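Local coordinates for RNA 2'-o-ribose methyltransferase (Thermus thermophilus, PDB 1IPA), which probably transfers a methyl group to the 2'-oxygen of a ribose in RNA, as a member of the knotted SpoU/TrmH family of methyltransferases, at residues Phe29-Glu32 with Glu36-Arg39; Arg101-Thr106 with Asp152-Gln157; Val122-Glu125 with Asn129-Ala132; Pro156-Ile159 with Val165-Ser168. All coordinates share one frame; numbering follows the deposited sequence.

Contact 1: Phe29-Glu32 with Glu36-Arg39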
ATOM      1  N   PHE A  29       0.611  13.451   9.194  1.00 26.36           N
ATOM      2  CA  PHE A  29       1.301  13.062   7.976  1.00 25.39           C
ATOM      3  C   PHE A  29       0.779  13.857   6.788  1.00 26.04           C
ATOM      4  O   PHE A  29      -0.332  14.392   6.821  1.00 24.38           O
ATOM      5  CB  PHE A  29       1.167  11.544   7.720  1.00 23.21           C
ATOM      6  CG  PHE A  29      -0.246  11.077   7.480  1.00 22.53           C
ATOM      7  CD1 PHE A  29      -0.664  10.717   6.200  1.00 19.35           C
ATOM      8  CD2 PHE A  29      -1.156  10.975   8.535  1.00 22.28           C
ATOM      9  CE1 PHE A  29      -1.960  10.263   5.968  1.00 15.93           C
ATOM     10  CE2 PHE A  29      -2.461  10.520   8.309  1.00 20.64           C
ATOM     11  CZ  PHE A  29      -2.858  10.162   7.016  1.00 17.86           C
ATOM     12  N   LEU A  30       1.603  13.932   5.748  1.00 23.86           N
ATOM     13  CA  LEU A  30       1.272  14.677   4.555  1.00 23.51           C
ATOM     14  C   LEU A  30       0.634  13.788   3.511  1.00 24.61           C
ATOM     15  O   LEU A  30       0.957  12.601   3.394  1.00 24.01           O
ATOM     16  CB  LEU A  30       2.536  15.314   3.978  1.00 23.03           C
ATOM     17  CG  LEU A  30       3.324  16.224   4.921  1.00 21.71           C
ATOM     18  CD1 LEU A  30       4.728  16.435   4.379  1.00 19.85           C
ATOM     19  CD2 LEU A  30       2.591  17.540   5.098  1.00 20.54           C
ATOM     20  N   ILE A  31      -0.289  14.367   2.757  1.00 23.16           N
ATOM     21  CA  ILE A  31      -0.958  13.634   1.709  1.00 23.22           C
ATOM     22  C   ILE A  31      -0.869  14.437   0.413  1.00 25.69           C
ATOM     23  O   ILE A  31      -1.603  15.405   0.219  1.00 28.15           O
ATOM     24  CB  ILE A  31      -2.429  13.381   2.068  1.00 21.75           C
ATOM     25  CG1 ILE A  31      -2.514  12.660   3.427  1.00 19.31           C
ATOM     26  CG2 ILE A  31      -3.089  12.567   0.967  1.00 17.71           C
ATOM     27  CD1 ILE A  31      -3.948  12.364   3.907  1.00 17.71           C
ATOM     28  N   GLU A  32       0.049  14.030  -0.458  1.00 25.79           N
ATOM     29  CA  GLU A  32       0.268  14.681  -1.753  1.00 27.12           C
ATOM     30  C   GLU A  32      -0.619  14.100  -2.869  1.00 27.34           C
ATOM     31  O   GLU A  32      -0.656  12.885  -3.078  1.00 27.02           O
ATOM     32  CB  GLU A  32       1.749  14.555  -2.139  1.00 24.52           C
ATOM     33  CG  GLU A  32       2.100  14.925  -3.570  1.00 26.11           C
ATOM     34  CD  GLU A  32       3.616  15.114  -3.782  1.00 27.54           C
ATOM     35  OE1 GLU A  32       4.421  14.328  -3.224  1.00 24.60           O
ATOM     36  OE2 GLU A  32       4.002  16.048  -4.520  1.00 28.55           O
ATOM     37  N   GLU A  36      -5.314  11.084  -3.845  1.00 24.76           N
ATOM     38  CA  GLU A  36      -4.918  10.510  -2.563  1.00 25.27           C
ATOM     39  C   GLU A  36      -5.656  11.240  -1.443  1.00 24.67           C
ATOM     40  O   GLU A  36      -6.202  10.616  -0.545  1.00 24.81           O
ATOM     41  CB  GLU A  36      -3.408  10.638  -2.345  1.00 25.47           C
ATOM     42  CG  GLU A  36      -2.551   9.786  -3.268  1.00 29.14           C
ATOM     43  CD  GLU A  36      -2.687  10.185  -4.729  1.00 33.62           C
ATOM     44  OE1 GLU A  36      -2.998  11.367  -5.004  1.00 33.43           O
ATOM     45  OE2 GLU A  36      -2.469   9.320  -5.602  1.00 34.66           O
ATOM     46  N   ILE A  37      -5.679  12.568  -1.508  1.00 25.12           N
ATOM     47  CA  ILE A  37      -6.366  13.362  -0.497  1.00 24.79           C
ATOM     48  C   ILE A  37      -7.851  12.996  -0.444  1.00 26.20           C
ATOM     49  O   ILE A  37      -8.429  12.859   0.636  1.00 26.53           O
ATOM     50  CB  ILE A  37      -6.219  14.875  -0.783  1.00 23.58           C
ATOM     51  CG1 ILE A  37      -4.779  15.316  -0.504  1.00 20.67           C
ATOM     52  CG2 ILE A  37      -7.203  15.665   0.048  1.00 23.93           C
ATOM     53  CD1 ILE A  37      -4.443  16.708  -0.989  1.00 16.12           C
ATOM     54  N   GLU A  38      -8.466  12.816  -1.607  1.00 27.16           N
ATOM     55  CA  GLU A  38      -9.881  12.471  -1.645  1.00 28.58           C
ATOM     56  C   GLU A  38     -10.162  11.119  -1.013  1.00 28.52           C
ATOM     57  O   GLU A  38     -11.067  10.992  -0.187  1.00 27.75           O
ATOM     58  CB  GLU A  38     -10.402  12.470  -3.072  1.00 31.18           C
ATOM     59  CG  GLU A  38     -11.899  12.314  -3.134  1.00 39.06           C
ATOM     60  CD  GLU A  38     -12.404  12.280  -4.547  1.00 44.24           C
ATOM     61  OE1 GLU A  38     -11.961  11.381  -5.294  1.00 47.21           O
ATOM     62  OE2 GLU A  38     -13.235  13.148  -4.909  1.00 45.65           O
ATOM     63  N   ARG A  39      -9.393  10.105  -1.399  1.00 30.14           N
ATOM     64  CA  ARG A  39      -9.576   8.772  -0.835  1.00 31.45           C
ATOM     65  C   ARG A  39      -9.409   8.814   0.680  1.00 31.20           C
ATOM     66  O   ARG A  39     -10.066   8.070   1.403  1.00 32.81           O
ATOM     67  CB  ARG A  39      -8.571   7.792  -1.432  1.00 32.20           C
ATOM     68  CG  ARG A  39      -8.731   7.572  -2.920  1.00 38.34           C
ATOM     69  CD  ARG A  39      -7.509   6.858  -3.502  1.00 43.72           C
ATOM     70  NE  ARG A  39      -7.579   6.728  -4.956  1.00 47.78           N
ATOM     71  CZ  ARG A  39      -8.416   5.915  -5.590  1.00 49.98           C
ATOM     72  NH1 ARG A  39      -9.252   5.156  -4.894  1.00 51.50           N
ATOM     73  NH2 ARG A  39      -8.424   5.867  -6.918  1.00 51.06           N
TER
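A buried apolar contact joins Ile31, on strand 28-32, to Glu36 and Ile37 in the first turns of helix 34-42, just after the chain leaves the strand. The CA atoms of Ile31 and Ile37, 5.8 Å apart, are the closest pair of CA atoms across the two segments. Ile31 sends its CB toward the helix. CG2, anti to the backbone N, is the branch that does most of the touching: it lies 3.5 Å from Ile37 CG1 and 3.8 Å from Glu36 CB. The two isoleucines cross obliquely, and Ile37 CG1 also rests 3.3 Å from Ile31 O, so the strand's carbonyl is lined by aliphatic carbon on this side. This is a strand-turn-helix connection at an outermost strand of the mixed sheet in the eL30-like domain, where Ile31 pairs by backbone hydrogen bonds with Ala98 of strand 96-101 and Ile37 reaches over to that same strand at Leu96 and Ala98. The Glu36 chain bends at chi2 (64°), which brings OE1 to 3.4 Å from Glu32 O. Both are acceptors, so this approach is not a hydrogen bond, and it may somewhat disfavour a full negative charge on Glu36; Arg90 offers it only a long, weak ion pair. Glu32 itself turns its CB away from the helix, and its carboxylate is held instead by Ser88 OG and the backbone N atoms of Val89 and Ala94.

Contact 2: Arg101-Thr106 with Asp152-Gln157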
ATOM      1  N   ARG A 101      -4.373  14.109  10.116  1.00 28.57           N
ATOM      2  CA  ARG A 101      -4.266  13.599  11.476  1.00 30.39           C
ATOM      3  C   ARG A 101      -4.158  12.077  11.363  1.00 31.85           C
ATOM      4  O   ARG A 101      -4.987  11.448  10.715  1.00 31.10           O
ATOM      5  CB  ARG A 101      -5.534  13.946  12.255  1.00 33.86           C
ATOM      6  CG  ARG A 101      -5.366  14.951  13.373  1.00 40.80           C
ATOM      7  CD  ARG A 101      -4.932  14.289  14.681  1.00 44.11           C
ATOM      8  NE  ARG A 101      -4.989  15.243  15.787  1.00 47.77           N
ATOM      9  CZ  ARG A 101      -4.746  14.941  17.059  1.00 49.47           C
ATOM     10  NH1 ARG A 101      -4.424  13.702  17.402  1.00 50.47           N
ATOM     11  NH2 ARG A 101      -4.842  15.880  17.990  1.00 50.81           N
ATOM     12  N   MET A 102      -3.143  11.481  11.980  1.00 34.10           N
ATOM     13  CA  MET A 102      -2.998  10.031  11.928  1.00 37.48           C
ATOM     14  C   MET A 102      -4.207   9.402  12.642  1.00 42.45           C
ATOM     15  O   MET A 102      -4.380   9.553  13.845  1.00 43.10           O
ATOM     16  CB  MET A 102      -1.690   9.614  12.603  1.00 33.75           C
ATOM     17  CG  MET A 102      -1.219   8.218  12.267  1.00 28.04           C
ATOM     18  SD  MET A 102       0.339   7.813  13.053  1.00 18.47           S
ATOM     19  CE  MET A 102       1.452   8.469  11.895  1.00 23.52           C
ATOM     20  N   PRO A 103      -5.062   8.696  11.891  1.00 48.23           N
ATOM     21  CA  PRO A 103      -6.281   8.014  12.341  1.00 53.46           C
ATOM     22  C   PRO A 103      -6.234   7.283  13.680  1.00 57.90           C
ATOM     23  O   PRO A 103      -5.163   7.004  14.225  1.00 56.85           O
ATOM     24  CB  PRO A 103      -6.579   7.065  11.189  1.00 53.91           C
ATOM     25  CG  PRO A 103      -6.155   7.871  10.001  1.00 53.96           C
ATOM     26  CD  PRO A 103      -4.827   8.437  10.458  1.00 51.13           C
ATOM     27  N   GLU A 104      -7.426   6.974  14.192  1.00 63.30           N
ATOM     28  CA  GLU A 104      -7.582   6.265  15.458  1.00 69.36           C
ATOM     29  C   GLU A 104      -7.369   4.770  15.240  1.00 72.69           C
ATOM     30  O   GLU A 104      -8.325   3.994  15.169  1.00 73.49           O
ATOM     31  CB  GLU A 104      -8.982   6.492  16.038  1.00 70.50           C
ATOM     32  CG  GLU A 104      -9.353   7.945  16.279  1.00 72.31           C
ATOM     33  CD  GLU A 104     -10.705   8.091  16.966  1.00 73.58           C
ATOM     34  OE1 GLU A 104     -11.701   7.539  16.449  1.00 72.53           O
ATOM     35  OE2 GLU A 104     -10.772   8.759  18.022  1.00 74.07           O
ATOM     36  N   ARG A 105      -6.104   4.386  15.122  1.00 75.74           N
ATOM     37  CA  ARG A 105      -5.707   2.999  14.922  1.00 78.59           C
ATOM     38  C   ARG A 105      -6.598   2.019  15.692  1.00 80.43           C
ATOM     39  O   ARG A 105      -6.348   1.720  16.864  1.00 80.03           O
ATOM     40  CB  ARG A 105      -4.248   2.853  15.350  1.00 79.75           C
ATOM     41  CG  ARG A 105      -3.826   3.925  16.351  1.00 81.14           C
ATOM     42  CD  ARG A 105      -2.334   3.904  16.627  1.00 82.85           C
ATOM     43  NE  ARG A 105      -1.922   5.033  17.456  1.00 84.47           N
ATOM     44  CZ  ARG A 105      -1.968   6.306  17.071  1.00 85.66           C
ATOM     45  NH1 ARG A 105      -2.409   6.628  15.861  1.00 86.03           N
ATOM     46  NH2 ARG A 105      -1.573   7.262  17.903  1.00 85.74           N
ATOM     47  N   THR A 106      -7.639   1.526  15.019  1.00 81.77           N
ATOM     48  CA  THR A 106      -8.580   0.583  15.619  1.00 82.93           C
ATOM     49  C   THR A 106      -7.965  -0.816  15.693  1.00 83.42           C
ATOM     50  O   THR A 106      -7.525  -1.373  14.682  1.00 83.68           O
ATOM     51  CB  THR A 106      -9.902   0.524  14.813  1.00 83.01           C
ATOM     52  OG1 THR A 106     -10.836  -0.336  15.480  1.00 83.08           O
ATOM     53  CG2 THR A 106      -9.647  -0.001  13.407  1.00 82.98           C
ATOM     54  N   ASP A 152       4.479   0.501   7.392  1.00 34.04           N
ATOM     55  CA  ASP A 152       4.311   1.913   7.752  1.00 31.23           C
ATOM     56  C   ASP A 152       3.219   2.435   6.838  1.00 29.93           C
ATOM     57  O   ASP A 152       3.477   2.807   5.703  1.00 30.76           O
ATOM     58  CB  ASP A 152       5.593   2.722   7.521  1.00 30.51           C
ATOM     59  CG  ASP A 152       5.429   4.195   7.893  1.00 31.65           C
ATOM     60  OD1 ASP A 152       4.309   4.598   8.270  1.00 31.54           O
ATOM     61  OD2 ASP A 152       6.412   4.961   7.816  1.00 33.43           O
ATOM     62  N   LEU A 153       1.995   2.469   7.344  1.00 30.61           N
ATOM     63  CA  LEU A 153       0.848   2.903   6.558  1.00 29.89           C
ATOM     64  C   LEU A 153       0.743   4.398   6.253  1.00 28.87           C
ATOM     65  O   LEU A 153      -0.091   4.802   5.453  1.00 29.73           O
ATOM     66  CB  LEU A 153      -0.434   2.437   7.252  1.00 29.81           C
ATOM     67  CG  LEU A 153      -0.468   0.950   7.631  1.00 31.38           C
ATOM     68  CD1 LEU A 153      -1.732   0.647   8.423  1.00 31.81           C
ATOM     69  CD2 LEU A 153      -0.393   0.093   6.378  1.00 31.57           C
ATOM     70  N   TYR A 154       1.586   5.223   6.856  1.00 27.75           N
ATOM     71  CA  TYR A 154       1.469   6.655   6.604  1.00 27.61           C
ATOM     72  C   TYR A 154       2.640   7.311   5.884  1.00 26.99           C
ATOM     73  O   TYR A 154       2.660   8.530   5.719  1.00 27.09           O
ATOM     74  CB  TYR A 154       1.165   7.380   7.921  1.00 26.97           C
ATOM     75  CG  TYR A 154      -0.097   6.855   8.586  1.00 28.05           C
ATOM     76  CD1 TYR A 154      -0.040   5.873   9.585  1.00 27.59           C
ATOM     77  CD2 TYR A 154      -1.357   7.256   8.133  1.00 27.52           C
ATOM     78  CE1 TYR A 154      -1.219   5.297  10.110  1.00 27.84           C
ATOM     79  CE2 TYR A 154      -2.527   6.690   8.639  1.00 27.23           C
ATOM     80  CZ  TYR A 154      -2.455   5.713   9.621  1.00 29.24           C
ATOM     81  OH  TYR A 154      -3.623   5.147  10.081  1.00 31.07           O
ATOM     82  N   SER A 155       3.597   6.509   5.431  1.00 24.15           N
ATOM     83  CA  SER A 155       4.751   7.061   4.739  1.00 24.29           C
ATOM     84  C   SER A 155       4.335   7.639   3.396  1.00 24.62           C
ATOM     85  O   SER A 155       3.369   7.193   2.778  1.00 24.58           O
ATOM     86  CB  SER A 155       5.827   5.990   4.513  1.00 22.82           C
ATOM     87  OG  SER A 155       5.553   5.220   3.361  1.00 21.76           O
ATOM     88  N   PRO A 156       5.052   8.666   2.936  1.00 25.21           N
ATOM     89  CA  PRO A 156       4.735   9.288   1.651  1.00 25.83           C
ATOM     90  C   PRO A 156       4.847   8.327   0.460  1.00 27.20           C
ATOM     91  O   PRO A 156       4.041   8.404  -0.467  1.00 28.15           O
ATOM     92  CB  PRO A 156       5.740  10.434   1.569  1.00 23.45           C
ATOM     93  CG  PRO A 156       5.865  10.848   2.986  1.00 24.28           C
ATOM     94  CD  PRO A 156       5.977   9.511   3.710  1.00 23.67           C
ATOM     95  N   GLN A 157       5.832   7.430   0.472  1.00 26.46           N
ATOM     96  CA  GLN A 157       5.986   6.501  -0.652  1.00 28.63           C
ATOM     97  C   GLN A 157       4.927   5.407  -0.692  1.00 27.33           C
ATOM     98  O   GLN A 157       4.519   4.991  -1.767  1.00 29.39           O
ATOM     99  CB  GLN A 157       7.392   5.876  -0.700  1.00 26.54           C
ATOM    100  CG  GLN A 157       8.105   5.730   0.626  1.00 33.70           C
ATOM    101  CD  GLN A 157       8.617   7.058   1.177  1.00 34.74           C
ATOM    102  OE1 GLN A 157       9.357   7.779   0.503  1.00 36.15           O
ATOM    103  NE2 GLN A 157       8.226   7.380   2.406  1.00 31.33           N
TER
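Met102 meets the ring of Tyr154 with a methylene before its sulfur: CG sits over the centre of one face, 3.7 Å from the ring centroid and 14° off the ring normal, a CH-pi contact. The sulfur follows farther out. SD is 4.5 Å from the Tyr154 centroid on an oblique line, completing a Met-aromatic contact. A bend at chi3 (-86°) folds the methyl back, so that Met102 CE also lies 3.8 Å from Tyr154 CD1; CG covers the centre while SD and CE lie toward the CD1 side. Pro103 closes the other end. Its CD is 3.4 Å from Tyr154 CE2 and 3.5 Å from Tyr154 OH, approaching the ring obliquely. Leu153 CB lies against the opposite face from Met102, so carbon meets both, centrally on one and near the rim on the other. The backbone that presents the ring is fixed as well: Tyr154 N donates to Asp152 OD1 (3.1 Å, 157°) from above the carboxylate plane, in an Asx turn that overlaps a type I turn from Asp152 to Ser155, while OD2 of the same carboxylate makes a salt bridge with Arg23. Ser155 then takes the N-cap position of helix 156-161, its OG bonded to Val158 N. The arrangement is that of an interdomain contact: the linker leaving the mixed sheet of the eL30-like domain packs on an Asx-turn, N-cap entry to a helix of the SpoU-type methyltransferase domain.

Contact 3: Val122-Glu125 with Asn129-Ala132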
ATOM      1  N   VAL A 122       5.916 -11.604   1.816  1.00 37.25           N
ATOM      2  CA  VAL A 122       7.055 -11.938   2.666  1.00 39.80           C
ATOM      3  C   VAL A 122       8.331 -11.227   2.216  1.00 42.17           C
ATOM      4  O   VAL A 122       8.661 -11.227   1.028  1.00 42.57           O
ATOM      5  CB  VAL A 122       7.323 -13.466   2.641  1.00 40.07           C
ATOM      6  CG1 VAL A 122       8.513 -13.803   3.526  1.00 39.57           C
ATOM      7  CG2 VAL A 122       6.070 -14.226   3.079  1.00 37.50           C
ATOM      8  N   GLY A 123       9.044 -10.636   3.173  1.00 43.73           N
ATOM      9  CA  GLY A 123      10.281  -9.942   2.861  1.00 44.71           C
ATOM     10  C   GLY A 123      10.073  -8.618   2.151  1.00 46.16           C
ATOM     11  O   GLY A 123      10.972  -8.114   1.473  1.00 46.56           O
ATOM     12  N   LEU A 124       8.877  -8.057   2.299  1.00 46.71           N
ATOM     13  CA  LEU A 124       8.543  -6.781   1.673  1.00 46.83           C
ATOM     14  C   LEU A 124       8.909  -5.664   2.647  1.00 46.94           C
ATOM     15  O   LEU A 124       8.186  -5.415   3.616  1.00 46.44           O
ATOM     16  CB  LEU A 124       7.050  -6.735   1.367  1.00 46.52           C
ATOM     17  CG  LEU A 124       6.574  -5.638   0.425  1.00 47.18           C
ATOM     18  CD1 LEU A 124       7.216  -5.848  -0.934  1.00 47.82           C
ATOM     19  CD2 LEU A 124       5.058  -5.678   0.308  1.00 45.92           C
ATOM     20  N   GLU A 125      10.029  -4.997   2.379  1.00 47.60           N
ATOM     21  CA  GLU A 125      10.523  -3.930   3.244  1.00 47.81           C
ATOM     22  C   GLU A 125      10.521  -2.535   2.635  1.00 46.62           C
ATOM     23  O   GLU A 125      10.570  -1.542   3.358  1.00 47.14           O
ATOM     24  CB  GLU A 125      11.944  -4.269   3.702  1.00 49.72           C
ATOM     25  CG  GLU A 125      12.040  -5.564   4.487  1.00 52.99           C
ATOM     26  CD  GLU A 125      13.166  -6.457   3.999  1.00 56.63           C
ATOM     27  OE1 GLU A 125      13.319  -7.572   4.545  1.00 57.29           O
ATOM     28  OE2 GLU A 125      13.896  -6.047   3.068  1.00 57.58           O
ATOM     29  N   ASN A 129       7.585  -0.425  -2.804  1.00 30.43           N
ATOM     30  CA  ASN A 129       7.116  -1.756  -3.190  1.00 30.44           C
ATOM     31  C   ASN A 129       5.829  -2.092  -2.461  1.00 29.05           C
ATOM     32  O   ASN A 129       4.895  -2.635  -3.055  1.00 29.49           O
ATOM     33  CB  ASN A 129       8.164  -2.825  -2.863  1.00 33.40           C
ATOM     34  CG  ASN A 129       9.337  -2.804  -3.823  1.00 35.07           C
ATOM     35  OD1 ASN A 129      10.264  -3.608  -3.708  1.00 38.31           O
ATOM     36  ND2 ASN A 129       9.304  -1.881  -4.777  1.00 34.51           N
ATOM     37  N   LEU A 130       5.786  -1.766  -1.172  1.00 26.89           N
ATOM     38  CA  LEU A 130       4.602  -2.028  -0.365  1.00 24.34           C
ATOM     39  C   LEU A 130       3.384  -1.361  -0.990  1.00 22.10           C
ATOM     40  O   LEU A 130       2.325  -1.972  -1.121  1.00 21.24           O
ATOM     41  CB  LEU A 130       4.791  -1.505   1.065  1.00 24.34           C
ATOM     42  CG  LEU A 130       3.510  -1.535   1.904  1.00 25.85           C
ATOM     43  CD1 LEU A 130       3.013  -2.979   2.038  1.00 24.04           C
ATOM     44  CD2 LEU A 130       3.772  -0.902   3.269  1.00 26.32           C
ATOM     45  N   GLY A 131       3.547  -0.100  -1.370  1.00 21.74           N
ATOM     46  CA  GLY A 131       2.459   0.638  -1.980  1.00 20.55           C
ATOM     47  C   GLY A 131       2.010   0.052  -3.306  1.00 21.69           C
ATOM     48  O   GLY A 131       0.809  -0.075  -3.551  1.00 22.82           O
ATOM     49  N   ALA A 132       2.961  -0.306  -4.164  1.00 20.00           N
ATOM     50  CA  ALA A 132       2.622  -0.879  -5.468  1.00 22.08           C
ATOM     51  C   ALA A 132       1.856  -2.185  -5.269  1.00 22.62           C
ATOM     52  O   ALA A 132       0.871  -2.444  -5.958  1.00 24.38           O
ATOM     53  CB  ALA A 132       3.901  -1.119  -6.309  1.00 19.30           C
TER
HETATM   54  O   HOH W   1      11.021  -4.693  -0.882  1.00 26.07           O
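Leu124 points its CB toward the helix that holds Asn129 and Leu130. Its CG, placed anti to the backbone N (chi1 -166°), comes to 4.2 Å from Leu130 CA, and there the chain forks. One branch, CD1, touches Asn129 CB at 3.7 Å; the other, CD2, lies 3.7 Å from Leu130 CA and 3.8 Å from Leu130 CD1. The fork thus straddles two successive residues of one helical turn, and the two leucine side chains cross at about a right angle. Structurally this is the beta-to-alpha turn of a beta-alpha-beta crossover: strand 117-122 runs through the loop into helix 127-140, which returns the chain to the neighbouring parallel strand 144-148 of the Rossmann-like sheet. Asn129-Leu130-Gly131 belongs to the Asn-x-Gly signature known as motif 1 of the SpoU family. Beyond the apolar fork, a water molecule bridges the segments, donating to Asn129 OD1 at 3.1 Å and accepting a weak bond from Glu125 N at 3.4 Å. Leu124 also touches Val246 of helix 246-261, in the C-terminal region that forms the trefoil knot in this family.

Contact 4: Pro156-Ile159 with Val165-Ser168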
ATOM      1  N   PRO A 156       5.052   8.666   2.936  1.00 25.21           N
ATOM      2  CA  PRO A 156       4.735   9.288   1.651  1.00 25.83           C
ATOM      3  C   PRO A 156       4.847   8.327   0.460  1.00 27.20           C
ATOM      4  O   PRO A 156       4.041   8.404  -0.467  1.00 28.15           O
ATOM      5  CB  PRO A 156       5.740  10.434   1.569  1.00 23.45           C
ATOM      6  CG  PRO A 156       5.865  10.848   2.986  1.00 24.28           C
ATOM      7  CD  PRO A 156       5.977   9.511   3.710  1.00 23.67           C
ATOM      8  N   GLN A 157       5.832   7.430   0.472  1.00 26.46           N
ATOM      9  CA  GLN A 157       5.986   6.501  -0.652  1.00 28.63           C
ATOM     10  C   GLN A 157       4.927   5.407  -0.692  1.00 27.33           C
ATOM     11  O   GLN A 157       4.519   4.991  -1.767  1.00 29.39           O
ATOM     12  CB  GLN A 157       7.392   5.876  -0.700  1.00 26.54           C
ATOM     13  CG  GLN A 157       8.105   5.730   0.626  1.00 33.70           C
ATOM     14  CD  GLN A 157       8.617   7.058   1.177  1.00 34.74           C
ATOM     15  OE1 GLN A 157       9.357   7.779   0.503  1.00 36.15           O
ATOM     16  NE2 GLN A 157       8.226   7.380   2.406  1.00 31.33           N
ATOM     17  N   VAL A 158       4.477   4.943   0.469  1.00 27.34           N
ATOM     18  CA  VAL A 158       3.442   3.916   0.499  1.00 25.08           C
ATOM     19  C   VAL A 158       2.154   4.545  -0.020  1.00 23.95           C
ATOM     20  O   VAL A 158       1.392   3.919  -0.745  1.00 24.41           O
ATOM     21  CB  VAL A 158       3.195   3.390   1.929  1.00 26.71           C
ATOM     22  CG1 VAL A 158       2.089   2.360   1.915  1.00 23.97           C
ATOM     23  CG2 VAL A 158       4.476   2.774   2.491  1.00 31.40           C
ATOM     24  N   ILE A 159       1.923   5.798   0.352  1.00 22.39           N
ATOM     25  CA  ILE A 159       0.735   6.512  -0.086  1.00 22.30           C
ATOM     26  C   ILE A 159       0.743   6.783  -1.597  1.00 22.17           C
ATOM     27  O   ILE A 159      -0.266   6.572  -2.262  1.00 22.40           O
ATOM     28  CB  ILE A 159       0.571   7.852   0.695  1.00 21.27           C
ATOM     29  CG1 ILE A 159       0.101   7.555   2.129  1.00 21.65           C
ATOM     30  CG2 ILE A 159      -0.403   8.772  -0.032  1.00 16.86           C
ATOM     31  CD1 ILE A 159       0.262   8.736   3.109  1.00 20.04           C
ATOM     32  N   VAL A 165      -4.736   3.875  -1.873  1.00 26.43           N
ATOM     33  CA  VAL A 165      -5.445   2.653  -1.510  1.00 25.30           C
ATOM     34  C   VAL A 165      -5.142   2.183  -0.084  1.00 25.74           C
ATOM     35  O   VAL A 165      -5.940   1.454   0.504  1.00 25.55           O
ATOM     36  CB  VAL A 165      -5.129   1.529  -2.545  1.00 25.52           C
ATOM     37  CG1 VAL A 165      -5.314   0.163  -1.940  1.00 25.80           C
ATOM     38  CG2 VAL A 165      -6.040   1.693  -3.762  1.00 22.55           C
ATOM     39  N   VAL A 166      -4.003   2.609   0.470  1.00 24.56           N
ATOM     40  CA  VAL A 166      -3.624   2.223   1.834  1.00 26.97           C
ATOM     41  C   VAL A 166      -4.616   2.675   2.898  1.00 27.58           C
ATOM     42  O   VAL A 166      -4.676   2.090   3.977  1.00 27.54           O
ATOM     43  CB  VAL A 166      -2.249   2.794   2.255  1.00 27.02           C
ATOM     44  CG1 VAL A 166      -1.156   2.019   1.605  1.00 29.44           C
ATOM     45  CG2 VAL A 166      -2.148   4.272   1.883  1.00 24.85           C
ATOM     46  N   PHE A 167      -5.375   3.724   2.594  1.00 26.88           N
ATOM     47  CA  PHE A 167      -6.354   4.266   3.530  1.00 27.81           C
ATOM     48  C   PHE A 167      -7.596   3.386   3.669  1.00 28.51           C
ATOM     49  O   PHE A 167      -8.415   3.611   4.557  1.00 28.61           O
ATOM     50  CB  PHE A 167      -6.795   5.672   3.082  1.00 25.39           C
ATOM     51  CG  PHE A 167      -5.663   6.651   2.949  1.00 22.86           C
ATOM     52  CD1 PHE A 167      -5.532   7.425   1.802  1.00 19.50           C
ATOM     53  CD2 PHE A 167      -4.718   6.788   3.959  1.00 21.39           C
ATOM     54  CE1 PHE A 167      -4.482   8.309   1.660  1.00 16.11           C
ATOM     55  CE2 PHE A 167      -3.655   7.680   3.824  1.00 19.67           C
ATOM     56  CZ  PHE A 167      -3.537   8.437   2.677  1.00 17.34           C
ATOM     57  N   SER A 168      -7.729   2.384   2.806  1.00 29.77           N
ATOM     58  CA  SER A 168      -8.907   1.522   2.830  1.00 31.76           C
ATOM     59  C   SER A 168      -8.678  -0.000   2.769  1.00 32.27           C
ATOM     60  O   SER A 168      -9.514  -0.765   3.248  1.00 33.94           O
ATOM     61  CB  SER A 168      -9.846   1.944   1.695  1.00 32.25           C
ATOM     62  OG  SER A 168      -9.162   1.981   0.450  1.00 33.53           O
TER
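Ser162 OG links the two touching segments: it is hydrogen-bonded to the carbonyls of Val158 and Ile159, which share or compete for its one proton, and it weakly accepts from the backbone N of Val166. Around this polar point, the contact itself is wholly apolar. Val158 CG1 and Val166 CG1 meet at 3.3 Å, so short for two methyl groups that the value is to be read with caution; the side chains cross at a slant. Val166 points its CB toward helix 156-161 and splits its two methyls between different partners. CG1 goes to Val158; CG2, lodged between its own backbone N and carbonyl carbon, lies 4.0 Å from Ile159 CG1. The same CG2 stands 4.1 Å above the ring plane of Phe167, over its centre. Phe167 in turn reaches Ile159 with its far end: CZ is 3.8 Å from Ile159 CG1 and equally 3.8 Å from Ile159 CD1, the side chains crossing at about a right angle, with the isoleucine oblique to the ring. On the backbone, Ser168 N bonds to Val165 O at 3.1 Å and closes the short 3-10 segment 165-167. Leu134 of helix 127-140 touches Val166. With the side chains meeting solely through carbon, shape and burial set their fit, while the directional bonds that hold the reversing chain are left to Ser162 and the backbone.

Overall arrangement
Contacts 1, 2 and 4 form one cluster: contact 4 lies 8 Å, centre to centre, from each of the other two, and contacts 1 and 2 are 11 Å apart. Phe29 is a common joint, meeting Tyr154 of contact 2 and Ile159 and Phe167 of contact 4. Helix 156-161 serves contacts 2 and 4. Along the chain contact 1 is complete first; Arg101-Thr106 then opens contact 2, and contact 3 falls within the span it closes, before contact 4 follows. Contact 3, its centre about 20 Å from that of contact 1, reaches the cluster through Leu130 against Val158. The set therefore runs from the eL30-like mixed sheet across the domain interface to the parallel sheet of the methyltransferase domain.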